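PDB 3NQP: SusD superfamily protein from Bacteroides fragilis NCTC 9343, which probably binds glycans at the bacterial outer membrane as a SusD-like protein. Local coordinates for residues 158-163 with 508-513; 203-208 with 378-383; 385-390 with 440-445. One frame throughout, in Å; residues are numbered along the deposited sequence.

How the contacts relate
All three contacts join parts of the chain that lie far apart in sequence. Contact 1 ties a loop before helix 163-181 to the C-terminal tail, and the chain segments of contacts 2 and 3 lie within the loop it closes. It sits apart from them: its centre is about 29 Å from that of contact 2 and about 32 Å from that of contact 3. Contacts 2 and 3 are neighbours, with centres about 12 Å apart, and both use helix 382-396. A salt bridge links them, from Arg381 NH1 to Glu445 OE2 at 2.8 Å. Cys205 of contact 2 also packs on Val385 of contact 3.

Contact 1: 158-163 with 508-513; sequences MARSTP and EQTPGY
Glu508 meets Arg160 through its backbone. Glu508 O accepts a hydrogen bond of 2.9 Å from Arg160 NH1. The donor lies in the carbonyl plane, but the oxygen is tilted 23° out of the guanidinium plane. Arg160 CD also comes within 3.3 Å of Glu508 O. One water joins the two backbones by accepting from Arg160 N (2.9 Å) and from Glu508 N (3.1 Å). Gln509 makes little direct contact with Arg160. Gln509 OE1 accepts from Thr510 N at 2.9 Å and also from Ile496 N, so it ties the tail locally and to the loop before helix 498-503.

The contact joins two loops. One leads into helix 163-181 within the SusD-like N-terminal region. The other belongs to the C-terminal tail of the SusD family region.

Thr510 receives the end of the arginine. NH1 and NH2 of Arg160 both donate to Thr510 OG1, at 3.0 Å and 3.1 Å. This end-on fork holds OG1 in the guanidinium plane, 1° out of it. The two side chains cross at about a right angle. The arginine chain bends at chi3 (67°), which turns its end onto the tail. Both groups have a further partner, since Arg160 NE bonds to Gly137 O and Thr510 OG1 to Trp494 O. From Thr510 to Tyr513 the tail forms a type II beta turn, with Gly512 at positive phi.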
HETATM    1  N   MSE A 158      -6.482  15.025  24.173  1.00 37.15           N
HETATM    2  CA  MSE A 158      -5.464  15.856  23.555  1.00 33.44           C
HETATM    3  C   MSE A 158      -6.012  16.425  22.229  1.00 28.11           C
HETATM    4  O   MSE A 158      -6.662  15.712  21.472  1.00 24.26           O
HETATM    5  CB  MSE A 158      -4.220  15.012  23.278  1.00 31.86           C
HETATM    6  CG  MSE A 158      -3.035  15.806  22.805  1.00 35.96           C
HETATM    7 SE   MSE A 158      -1.547  14.600  22.511  0.75 37.31          SE
HETATM    8  CE  MSE A 158      -1.859  13.478  24.013  1.00 24.71           C
ATOM      9  N   ALA A 159      -5.731  17.699  21.972  1.00 22.14           N
ATOM     10  CA  ALA A 159      -6.117  18.363  20.744  1.00 21.55           C
ATOM     11  C   ALA A 159      -5.298  17.802  19.557  1.00 19.14           C
ATOM     12  O   ALA A 159      -4.161  17.353  19.728  1.00 16.81           O
ATOM     13  CB  ALA A 159      -5.892  19.912  20.887  1.00 25.00           C
ATOM     14  N   ARG A 160      -5.886  17.862  18.365  1.00 18.14           N
ATOM     15  CA  ARG A 160      -5.166  17.568  17.145  1.00 16.18           C
ATOM     16  C   ARG A 160      -4.096  18.623  16.910  1.00 15.75           C
ATOM     17  O   ARG A 160      -4.390  19.788  16.924  1.00 15.92           O
ATOM     18  CB  ARG A 160      -6.134  17.530  15.975  1.00 12.85           C
ATOM     19  CG  ARG A 160      -7.215  16.490  16.159  1.00 11.67           C
ATOM     20  CD  ARG A 160      -8.310  16.549  15.104  1.00 18.22           C
ATOM     21  NE  ARG A 160      -7.877  16.192  13.762  1.00 14.17           N
ATOM     22  CZ  ARG A 160      -8.707  15.811  12.792  1.00 18.13           C
ATOM     23  NH1 ARG A 160     -10.009  15.724  12.990  1.00 18.72           N
ATOM     24  NH2 ARG A 160      -8.234  15.520  11.599  1.00 13.21           N
ATOM     25  N   SER A 161      -2.854  18.210  16.663  1.00 18.32           N
ATOM     26  CA  SER A 161      -1.815  19.145  16.204  1.00 19.08           C
ATOM     27  C   SER A 161      -2.040  19.427  14.722  1.00 20.17           C
ATOM     28  O   SER A 161      -2.736  18.651  14.054  1.00 18.52           O
ATOM     29  CB  SER A 161      -0.430  18.567  16.383  1.00 19.00           C
ATOM     30  OG  SER A 161      -0.082  18.515  17.749  1.00 19.51           O
ATOM     31  N   THR A 162      -1.460  20.517  14.204  1.00 16.32           N
ATOM     32  CA  THR A 162      -1.660  20.850  12.785  1.00 17.68           C
ATOM     33  C   THR A 162      -0.888  19.880  11.849  1.00 15.97           C
ATOM     34  O   THR A 162       0.073  19.206  12.286  1.00 10.96           O
ATOM     35  CB  THR A 162      -1.188  22.254  12.467  1.00 15.31           C
ATOM     36  OG1 THR A 162       0.233  22.280  12.534  1.00 19.06           O
ATOM     37  CG2 THR A 162      -1.830  23.366  13.465  1.00 18.06           C
ATOM     38  N   PRO A 163      -1.287  19.799  10.563  1.00 15.73           N
ATOM     39  CA  PRO A 163      -0.496  18.957   9.649  1.00 15.33           C
ATOM     40  C   PRO A 163       1.015  19.272   9.662  1.00 15.33           C
ATOM     41  O   PRO A 163       1.855  18.354   9.728  1.00 15.94           O
ATOM     42  CB  PRO A 163      -1.074  19.273   8.278  1.00 15.89           C
ATOM     43  CG  PRO A 163      -2.502  19.558   8.573  1.00 15.94           C
ATOM     44  CD  PRO A 163      -2.473  20.346   9.900  1.00 16.77           C
ATOM     45  N   GLU A 508     -11.483  18.333  17.404  1.00 20.17           N
ATOM     46  CA  GLU A 508     -12.317  18.967  16.413  1.00 23.28           C
ATOM     47  C   GLU A 508     -12.440  18.068  15.182  1.00 18.77           C
ATOM     48  O   GLU A 508     -11.551  17.291  14.884  1.00 16.90           O
ATOM     49  CB  GLU A 508     -11.755  20.359  16.053  1.00 27.03           C
ATOM     50  CG  GLU A 508     -12.049  21.379  17.161  1.00 37.58           C
ATOM     51  CD  GLU A 508     -11.407  22.737  16.950  1.00 53.55           C
ATOM     52  OE1 GLU A 508     -10.670  22.923  15.956  1.00 55.74           O
ATOM     53  OE2 GLU A 508     -11.648  23.630  17.797  1.00 62.99           O
ATOM     54  N   GLN A 509     -13.548  18.230  14.474  1.00 17.12           N
ATOM     55  CA  GLN A 509     -13.767  17.581  13.217  1.00 16.68           C
ATOM     56  C   GLN A 509     -12.663  17.924  12.212  1.00 17.58           C
ATOM     57  O   GLN A 509     -12.021  18.968  12.284  1.00 12.28           O
ATOM     58  CB  GLN A 509     -15.147  17.935  12.636  1.00 14.15           C
ATOM     59  CG  GLN A 509     -15.521  17.111  11.370  1.00 19.79           C
ATOM     60  CD  GLN A 509     -15.459  15.621  11.600  1.00 10.35           C
ATOM     61  OE1 GLN A 509     -14.471  14.966  11.263  1.00 15.86           O
ATOM     62  NE2 GLN A 509     -16.500  15.070  12.184  1.00 13.66           N
ATOM     63  N   THR A 510     -12.395  16.979  11.301  1.00 13.88           N
ATOM     64  CA  THR A 510     -11.488  17.252  10.196  1.00 14.10           C
ATOM     65  C   THR A 510     -12.064  18.418   9.387  1.00 16.79           C
ATOM     66  O   THR A 510     -13.297  18.482   9.195  1.00 16.43           O
ATOM     67  CB  THR A 510     -11.327  15.961   9.338  1.00 11.56           C
ATOM     68  OG1 THR A 510     -10.913  14.894  10.219  1.00 11.70           O
ATOM     69  CG2 THR A 510     -10.324  16.172   8.190  1.00 11.75           C
ATOM     70  N   PRO A 511     -11.201  19.328   8.885  1.00 14.86           N
ATOM     71  CA  PRO A 511     -11.711  20.514   8.227  1.00 16.80           C
ATOM     72  C   PRO A 511     -12.719  20.264   7.089  1.00 16.84           C
ATOM     73  O   PRO A 511     -12.614  19.292   6.342  1.00 14.14           O
ATOM     74  CB  PRO A 511     -10.432  21.170   7.666  1.00 20.15           C
ATOM     75  CG  PRO A 511      -9.387  20.798   8.638  1.00 21.83           C
ATOM     76  CD  PRO A 511      -9.734  19.355   8.967  1.00 17.42           C
ATOM     77  N   GLY A 512     -13.733  21.125   7.021  1.00 15.98           N
ATOM     78  CA  GLY A 512     -14.686  21.170   5.939  1.00 15.58           C
ATOM     79  C   GLY A 512     -15.860  20.250   6.044  1.00 18.38           C
ATOM     80  O   GLY A 512     -16.832  20.407   5.272  1.00 17.44           O
ATOM     81  N   TYR A 513     -15.770  19.230   6.911  1.00 18.89           N
ATOM     82  CA  TYR A 513     -16.939  18.358   7.162  1.00 18.22           C
ATOM     83  C   TYR A 513     -17.901  19.114   8.079  1.00 20.79           C
ATOM     84  O   TYR A 513     -17.448  19.908   8.869  1.00 21.99           O
ATOM     85  CB  TYR A 513     -16.524  17.085   7.873  1.00 16.01           C
ATOM     86  CG  TYR A 513     -15.826  16.119   6.957  1.00 14.85           C
ATOM     87  CD1 TYR A 513     -16.553  15.215   6.211  1.00 16.32           C
ATOM     88  CD2 TYR A 513     -14.436  16.136   6.795  1.00 12.84           C
ATOM     89  CE1 TYR A 513     -15.932  14.329   5.345  1.00 12.63           C
ATOM     90  CE2 TYR A 513     -13.814  15.205   5.932  1.00 12.30           C
ATOM     91  CZ  TYR A 513     -14.567  14.355   5.204  1.00  7.96           C
ATOM     92  OH  TYR A 513     -13.961  13.422   4.377  1.00  9.10           O
TER
HETATM   93  O   HOH W   1      -8.513  19.096  18.007  1.00 16.07           O

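Contact 2: 203-208 with 378-383; sequences TECLMG and IFYRLP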
ATOM      1  N   THR A 203      13.519   2.562   6.137  1.00  9.55           N
ATOM      2  CA  THR A 203      13.487   3.975   6.491  1.00  9.27           C
ATOM      3  C   THR A 203      13.789   4.861   5.274  1.00 11.42           C
ATOM      4  O   THR A 203      13.139   5.920   5.067  1.00 11.15           O
ATOM      5  CB  THR A 203      14.420   4.318   7.651  1.00  9.76           C
ATOM      6  OG1 THR A 203      13.878   3.766   8.852  1.00 14.69           O
ATOM      7  CG2 THR A 203      14.568   5.894   7.826  1.00  8.83           C
ATOM      8  N   GLU A 204      14.751   4.455   4.463  1.00 11.63           N
ATOM      9  CA  GLU A 204      15.072   5.226   3.249  1.00 11.39           C
ATOM     10  C   GLU A 204      13.882   5.227   2.247  1.00 10.33           C
ATOM     11  O   GLU A 204      13.614   6.244   1.624  1.00 11.29           O
ATOM     12  CB  GLU A 204      16.341   4.722   2.582  1.00 12.57           C
ATOM     13  CG  GLU A 204      17.589   5.018   3.385  1.00 13.28           C
ATOM     14  CD  GLU A 204      18.795   5.276   2.540  1.00 14.85           C
ATOM     15  OE1 GLU A 204      19.001   6.455   2.191  1.00 14.66           O
ATOM     16  OE2 GLU A 204      19.494   4.314   2.196  1.00 18.53           O
ATOM     17  N   CYS A 205      13.190   4.090   2.100  1.00  9.71           N
ATOM     18  CA  CYS A 205      11.984   4.030   1.287  1.00 11.40           C
ATOM     19  C   CYS A 205      10.902   4.994   1.796  1.00 11.10           C
ATOM     20  O   CYS A 205      10.321   5.764   1.045  1.00  8.74           O
ATOM     21  CB  CYS A 205      11.383   2.627   1.277  1.00 13.25           C
ATOM     22  SG  CYS A 205      12.325   1.490   0.214  1.00 11.38           S
ATOM     23  N   LEU A 206      10.620   4.898   3.075  1.00 12.08           N
ATOM     24  CA  LEU A 206       9.709   5.804   3.726  1.00 11.68           C
ATOM     25  C   LEU A 206      10.138   7.244   3.517  1.00 10.85           C
ATOM     26  O   LEU A 206       9.282   8.106   3.275  1.00 13.40           O
ATOM     27  CB  LEU A 206       9.560   5.473   5.220  1.00 12.29           C
ATOM     28  CG  LEU A 206       8.508   6.234   6.011  1.00 11.99           C
ATOM     29  CD1 LEU A 206       7.132   6.186   5.343  1.00  7.37           C
ATOM     30  CD2 LEU A 206       8.439   5.623   7.424  1.00 11.07           C
HETATM   31  N   MSE A 207      11.425   7.548   3.588  1.00 13.09           N
HETATM   32  CA  MSE A 207      11.836   8.947   3.363  1.00 10.57           C
HETATM   33  C   MSE A 207      11.550   9.342   1.926  1.00 10.75           C
HETATM   34  O   MSE A 207      11.111  10.442   1.654  1.00 11.26           O
HETATM   35  CB  MSE A 207      13.309   9.220   3.722  1.00 11.63           C
HETATM   36  CG  MSE A 207      13.626   9.016   5.170  1.00 14.58           C
HETATM   37 SE   MSE A 207      15.472   9.340   5.596  0.75 10.86          SE
HETATM   38  CE  MSE A 207      15.338  11.241   5.624  1.00 15.09           C
ATOM     39  N   GLY A 208      11.778   8.420   0.988  1.00 12.27           N
ATOM     40  CA  GLY A 208      11.429   8.679  -0.394  1.00 10.68           C
ATOM     41  C   GLY A 208       9.947   8.972  -0.548  1.00 11.37           C
ATOM     42  O   GLY A 208       9.570   9.874  -1.290  1.00 12.32           O
ATOM     43  N   ILE A 378       3.647  -7.084   1.365  1.00 11.28           N
ATOM     44  CA  ILE A 378       4.857  -6.318   0.981  1.00 10.72           C
ATOM     45  C   ILE A 378       4.481  -4.861   1.055  1.00 14.47           C
ATOM     46  O   ILE A 378       3.466  -4.478   0.460  1.00 11.24           O
ATOM     47  CB  ILE A 378       5.299  -6.644  -0.473  1.00 11.38           C
ATOM     48  CG1 ILE A 378       5.556  -8.150  -0.591  1.00 10.94           C
ATOM     49  CG2 ILE A 378       6.498  -5.722  -0.884  1.00  6.77           C
ATOM     50  CD1 ILE A 378       5.770  -8.721  -1.988  1.00 11.24           C
ATOM     51  N   PHE A 379       5.241  -4.072   1.820  1.00 12.61           N
ATOM     52  CA  PHE A 379       5.066  -2.639   1.895  1.00 11.30           C
ATOM     53  C   PHE A 379       5.984  -1.916   0.906  1.00 11.40           C
ATOM     54  O   PHE A 379       5.547  -0.974   0.280  1.00 10.65           O
ATOM     55  CB  PHE A 379       5.353  -2.125   3.317  1.00 12.11           C
ATOM     56  CG  PHE A 379       4.272  -2.414   4.310  1.00 14.21           C
ATOM     57  CD1 PHE A 379       3.130  -3.125   3.982  1.00 14.24           C
ATOM     58  CD2 PHE A 379       4.434  -1.981   5.606  1.00 13.94           C
ATOM     59  CE1 PHE A 379       2.140  -3.350   4.941  1.00 11.35           C
ATOM     60  CE2 PHE A 379       3.454  -2.194   6.559  1.00 15.94           C
ATOM     61  CZ  PHE A 379       2.320  -2.869   6.239  1.00 10.34           C
ATOM     62  N   TYR A 380       7.243  -2.342   0.774  1.00 11.25           N
ATOM     63  CA  TYR A 380       8.148  -1.754  -0.225  1.00 10.94           C
ATOM     64  C   TYR A 380       8.863  -2.860  -0.986  1.00 13.28           C
ATOM     65  O   TYR A 380       9.430  -3.736  -0.345  1.00 11.84           O
ATOM     66  CB  TYR A 380       9.211  -0.891   0.409  1.00 13.70           C
ATOM     67  CG  TYR A 380       8.682   0.260   1.177  1.00 11.51           C
ATOM     68  CD1 TYR A 380       8.028   1.308   0.510  1.00 11.94           C
ATOM     69  CD2 TYR A 380       8.775   0.316   2.557  1.00 13.66           C
ATOM     70  CE1 TYR A 380       7.532   2.369   1.165  1.00 12.47           C
ATOM     71  CE2 TYR A 380       8.256   1.429   3.253  1.00 19.20           C
ATOM     72  CZ  TYR A 380       7.625   2.445   2.542  1.00 22.56           C
ATOM     73  OH  TYR A 380       7.102   3.573   3.154  1.00 20.72           O
ATOM     74  N   ARG A 381       8.823  -2.802  -2.320  1.00 11.40           N
ATOM     75  CA  ARG A 381       9.690  -3.650  -3.168  1.00  9.93           C
ATOM     76  C   ARG A 381      10.270  -2.818  -4.344  1.00 11.33           C
ATOM     77  O   ARG A 381       9.877  -1.665  -4.563  1.00 11.43           O
ATOM     78  CB  ARG A 381       8.920  -4.874  -3.635  1.00 11.60           C
ATOM     79  CG  ARG A 381       7.675  -4.600  -4.363  1.00  8.88           C
ATOM     80  CD  ARG A 381       7.037  -5.899  -4.849  1.00  9.13           C
ATOM     81  NE  ARG A 381       5.776  -5.646  -5.524  1.00 10.34           N
ATOM     82  CZ  ARG A 381       5.597  -5.504  -6.847  1.00 12.15           C
ATOM     83  NH1 ARG A 381       6.586  -5.583  -7.727  1.00 13.27           N
ATOM     84  NH2 ARG A 381       4.385  -5.273  -7.302  1.00 10.84           N
ATOM     85  N   LEU A 382      11.224  -3.368  -5.068  1.00 10.19           N
ATOM     86  CA  LEU A 382      12.054  -2.537  -5.939  1.00  9.34           C
ATOM     87  C   LEU A 382      11.287  -1.784  -7.050  1.00 10.91           C
ATOM     88  O   LEU A 382      11.607  -0.631  -7.285  1.00 11.42           O
ATOM     89  CB  LEU A 382      13.211  -3.376  -6.528  1.00 10.46           C
ATOM     90  CG  LEU A 382      14.458  -2.642  -6.978  1.00 13.61           C
ATOM     91  CD1 LEU A 382      15.078  -1.929  -5.709  1.00 14.20           C
ATOM     92  CD2 LEU A 382      15.438  -3.674  -7.652  1.00 12.29           C
ATOM     93  N   PRO A 383      10.296  -2.405  -7.759  1.00 10.62           N
ATOM     94  CA  PRO A 383       9.605  -1.609  -8.778  1.00 10.95           C
ATOM     95  C   PRO A 383       8.872  -0.361  -8.233  1.00 11.28           C
ATOM     96  O   PRO A 383       8.665   0.620  -8.981  1.00 10.72           O
ATOM     97  CB  PRO A 383       8.587  -2.601  -9.412  1.00 13.93           C
ATOM     98  CG  PRO A 383       9.204  -3.965  -9.186  1.00  9.65           C
ATOM     99  CD  PRO A 383       9.857  -3.801  -7.782  1.00  9.95           C
TER
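Cys205 points its CB at one face of the Tyr380 ring, joining helix 200-216 to the end of strand 377-381. This is a CH-pi contact with a sulfur-aromatic component, made where a short two-stranded antiparallel sheet meets the helical body. The strand carries a classic beta bulge, with Phe379 and Tyr380 both facing Phe267, and then leads straight into helix 382-396.

Cys205 CB stands over the centre of the Tyr380 ring, 3.5 Å from the centroid and only 8° off the normal. The six ring carbons are at similar distances from it. The sulfur takes a different position. With SG anti to the carbonyl carbon (chi1 -76°), it sits toward the CB end of the tyrosine. Cys205 SG is 4.5 Å from the centroid of the Tyr380 ring and oblique to it, and it approaches Tyr380 CB at 3.9 Å. Ile266 and Val239 also touch Cys205, and Trp384 meets the Tyr380 ring with its plane turned by about 60°.

Leu206 meets the other end of the tyrosine. The two side chains cross at a slant, and the leucine touches the hydroxyl rather than the ring face. The hydroxyl is buried but has a polar partner, because it hydrogen-bonds to Glu209 OE1 one helical turn beyond Cys205. Tyr380 OH lies 3.4 Å from Leu206 CD1 and 3.7 Å from Leu206 CB.

Contact 3: 385-390 with 440-445; sequences VYLTLA and HEKDKE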
ATOM      1  N   VAL A 385      10.287   1.542  -6.074  1.00 11.51           N
ATOM      2  CA  VAL A 385      11.380   2.514  -5.993  1.00 10.85           C
ATOM      3  C   VAL A 385      11.545   3.125  -7.395  1.00 12.92           C
ATOM      4  O   VAL A 385      11.580   4.359  -7.569  1.00 10.68           O
ATOM      5  CB  VAL A 385      12.699   1.932  -5.398  1.00 11.67           C
ATOM      6  CG1 VAL A 385      13.782   2.976  -5.454  1.00  9.13           C
ATOM      7  CG2 VAL A 385      12.499   1.368  -3.918  1.00  8.77           C
ATOM      8  N   TYR A 386      11.555   2.260  -8.397  1.00  9.34           N
ATOM      9  CA  TYR A 386      11.606   2.732  -9.761  1.00  9.61           C
ATOM     10  C   TYR A 386      10.475   3.689 -10.173  1.00 11.57           C
ATOM     11  O   TYR A 386      10.749   4.704 -10.799  1.00  8.98           O
ATOM     12  CB  TYR A 386      11.588   1.552 -10.754  1.00 10.40           C
ATOM     13  CG  TYR A 386      12.736   0.564 -10.736  1.00  7.25           C
ATOM     14  CD1 TYR A 386      14.039   0.943 -10.447  1.00 16.51           C
ATOM     15  CD2 TYR A 386      12.522  -0.747 -11.198  1.00 14.07           C
ATOM     16  CE1 TYR A 386      15.082   0.013 -10.488  1.00 16.98           C
ATOM     17  CE2 TYR A 386      13.548  -1.664 -11.229  1.00 14.85           C
ATOM     18  CZ  TYR A 386      14.825  -1.271 -10.907  1.00 16.70           C
ATOM     19  OH  TYR A 386      15.818  -2.185 -10.958  1.00 16.28           O
ATOM     20  N   LEU A 387       9.210   3.355  -9.882  1.00 11.91           N
ATOM     21  CA  LEU A 387       8.102   4.213 -10.338  1.00 11.00           C
ATOM     22  C   LEU A 387       8.017   5.508  -9.519  1.00 10.91           C
ATOM     23  O   LEU A 387       7.542   6.530 -10.007  1.00 12.06           O
ATOM     24  CB  LEU A 387       6.787   3.425 -10.392  1.00 10.07           C
ATOM     25  CG  LEU A 387       6.832   2.328 -11.501  1.00  8.59           C
ATOM     26  CD1 LEU A 387       5.633   1.443 -11.347  1.00  9.32           C
ATOM     27  CD2 LEU A 387       6.925   2.931 -12.910  1.00  9.67           C
ATOM     28  N   THR A 388       8.494   5.465  -8.287  1.00 12.82           N
ATOM     29  CA  THR A 388       8.588   6.651  -7.453  1.00 10.13           C
ATOM     30  C   THR A 388       9.686   7.607  -8.023  1.00 13.23           C
ATOM     31  O   THR A 388       9.478   8.831  -8.106  1.00 13.04           O
ATOM     32  CB  THR A 388       8.782   6.277  -5.932  1.00 14.26           C
ATOM     33  OG1 THR A 388       7.777   5.326  -5.502  1.00  9.11           O
ATOM     34  CG2 THR A 388       8.664   7.508  -5.060  1.00 10.80           C
ATOM     35  N   LEU A 389      10.830   7.053  -8.440  1.00 11.53           N
ATOM     36  CA  LEU A 389      11.889   7.821  -9.108  1.00 12.14           C
ATOM     37  C   LEU A 389      11.429   8.316 -10.464  1.00 12.84           C
ATOM     38  O   LEU A 389      11.796   9.408 -10.870  1.00  9.68           O
ATOM     39  CB  LEU A 389      13.155   6.973  -9.249  1.00 13.02           C
ATOM     40  CG  LEU A 389      13.996   6.856  -7.976  1.00 13.05           C
ATOM     41  CD1 LEU A 389      15.040   5.754  -8.058  1.00 12.91           C
ATOM     42  CD2 LEU A 389      14.631   8.172  -7.644  1.00  9.42           C
ATOM     43  N   ALA A 390      10.586   7.541 -11.159  1.00  8.53           N
ATOM     44  CA  ALA A 390       9.978   8.033 -12.398  1.00 11.35           C
ATOM     45  C   ALA A 390       9.140   9.313 -12.155  1.00 13.67           C
ATOM     46  O   ALA A 390       9.176  10.275 -12.951  1.00 13.29           O
ATOM     47  CB  ALA A 390       9.135   6.953 -13.063  1.00 10.75           C
ATOM     48  N   HIS A 440      -0.636   4.620 -14.399  1.00  9.84           N
ATOM     49  CA  HIS A 440      -1.244   3.426 -14.987  1.00 11.42           C
ATOM     50  C   HIS A 440      -0.310   2.218 -14.870  1.00 10.52           C
ATOM     51  O   HIS A 440      -0.778   1.119 -14.801  1.00 10.69           O
ATOM     52  CB  HIS A 440      -1.679   3.671 -16.430  1.00 12.11           C
ATOM     53  CG  HIS A 440      -2.852   4.605 -16.559  1.00 15.13           C
ATOM     54  ND1 HIS A 440      -3.091   5.355 -17.699  1.00 13.45           N
ATOM     55  CD2 HIS A 440      -3.826   4.943 -15.676  1.00 17.81           C
ATOM     56  CE1 HIS A 440      -4.175   6.091 -17.508  1.00 14.53           C
ATOM     57  NE2 HIS A 440      -4.646   5.854 -16.297  1.00 11.59           N
ATOM     58  N   GLU A 441       1.005   2.456 -14.791  1.00 10.74           N
ATOM     59  CA  GLU A 441       1.939   1.381 -14.496  1.00 11.40           C
ATOM     60  C   GLU A 441       1.844   0.935 -13.033  1.00 10.30           C
ATOM     61  O   GLU A 441       1.892  -0.235 -12.743  1.00 10.23           O
ATOM     62  CB  GLU A 441       3.372   1.799 -14.861  1.00  9.57           C
ATOM     63  CG  GLU A 441       4.278   0.603 -15.212  1.00  8.61           C
ATOM     64  CD  GLU A 441       3.781  -0.206 -16.368  1.00 17.83           C
ATOM     65  OE1 GLU A 441       3.268   0.395 -17.335  1.00 11.20           O
ATOM     66  OE2 GLU A 441       3.865  -1.440 -16.279  1.00 11.84           O
ATOM     67  N   LYS A 442       1.746   1.883 -12.105  1.00  9.32           N
ATOM     68  CA  LYS A 442       1.443   1.555 -10.702  1.00  8.75           C
ATOM     69  C   LYS A 442       0.102   0.819 -10.565  1.00 11.09           C
ATOM     70  O   LYS A 442      -0.008  -0.097  -9.767  1.00 10.50           O
ATOM     71  CB  LYS A 442       1.446   2.817  -9.837  1.00  8.65           C
ATOM     72  CG  LYS A 442       2.852   3.336  -9.575  1.00  9.49           C
ATOM     73  CD  LYS A 442       2.934   4.372  -8.414  1.00 10.71           C
ATOM     74  CE  LYS A 442       2.825   3.646  -7.059  1.00 10.73           C
ATOM     75  NZ  LYS A 442       2.998   4.619  -5.901  1.00  6.42           N
ATOM     76  N   ASP A 443      -0.892   1.214 -11.357  1.00  9.10           N
ATOM     77  CA  ASP A 443      -2.215   0.593 -11.312  1.00  9.58           C
ATOM     78  C   ASP A 443      -2.146  -0.884 -11.659  1.00 10.89           C
ATOM     79  O   ASP A 443      -2.888  -1.682 -11.117  1.00 12.00           O
ATOM     80  CB  ASP A 443      -3.173   1.260 -12.330  1.00  9.56           C
ATOM     81  CG  ASP A 443      -3.712   2.594 -11.857  1.00 13.93           C
ATOM     82  OD1 ASP A 443      -3.519   2.943 -10.657  1.00 11.04           O
ATOM     83  OD2 ASP A 443      -4.287   3.309 -12.726  1.00  7.66           O
ATOM     84  N   LYS A 444      -1.300  -1.219 -12.621  1.00  9.24           N
ATOM     85  CA  LYS A 444      -1.065  -2.599 -13.010  1.00  8.70           C
ATOM     86  C   LYS A 444      -0.126  -3.374 -12.088  1.00 11.27           C
ATOM     87  O   LYS A 444      -0.345  -4.583 -11.838  1.00 13.27           O
ATOM     88  CB  LYS A 444      -0.513  -2.658 -14.406  1.00 12.15           C
ATOM     89  CG  LYS A 444      -1.491  -2.318 -15.488  1.00  8.99           C
ATOM     90  CD  LYS A 444      -0.731  -2.282 -16.818  1.00 14.34           C
ATOM     91  CE  LYS A 444      -1.603  -1.697 -17.884  1.00 14.52           C
ATOM     92  NZ  LYS A 444      -0.974  -1.815 -19.206  1.00 11.37           N
ATOM     93  N   GLU A 445       0.933  -2.698 -11.618  1.00 10.46           N
ATOM     94  CA  GLU A 445       2.016  -3.353 -10.875  1.00 10.08           C
ATOM     95  C   GLU A 445       1.585  -3.683  -9.435  1.00  9.18           C
ATOM     96  O   GLU A 445       1.988  -4.712  -8.869  1.00  7.75           O
ATOM     97  CB  GLU A 445       3.268  -2.468 -10.867  1.00  9.74           C
ATOM     98  CG  GLU A 445       4.538  -3.029 -10.249  1.00  9.37           C
ATOM     99  CD  GLU A 445       5.089  -4.252 -10.998  1.00 13.88           C
ATOM    100  OE1 GLU A 445       4.764  -4.444 -12.178  1.00  7.97           O
ATOM    101  OE2 GLU A 445       5.841  -5.007 -10.393  1.00 10.33           O
TER
HETATM  102  O   HOH W   2       5.198   6.176  -5.932  1.00  9.14           O
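Leu387 packs against Lys442 and Glu441 where helices 382-396 and 431-445 lie side by side. The close part is apolar. Leu387 CD1 sits 3.8 Å from Lys442 CG, and Leu387 CB is 4.0 Å from Lys442 CG. The two side chains run past each other in opposite directions. It is CG of the lysine that does the touching, while NZ ends well away from Leu387, beside a water. Glu441 makes a looser touch, with Glu441 CG 4.2 Å from Leu387 CD1. A bend at chi2 (59°) leads its carboxylate away from the leucine. There it forms salt bridges with Arg333 and Arg410. Phe446 adds a further apolar neighbour to Leu387.

Beside the apolar contact the link is polar and runs through water. The lysine chain bends at chi3 (76°), which brings its end to this side. The water accepts from Lys442 NZ at 2.7 Å and donates to Thr388 OG1, also at 2.7 Å. Thr388 makes no close contact with segment 440-445; the water links it to Lys442. Lys442 NZ has further partners in Asp455, by a salt bridge, and in Gln451, which would be expected to favour the charged lysine and to hold its end in place. Such side-by-side helix packing is found in the largely helical, TPR-related SusD fold.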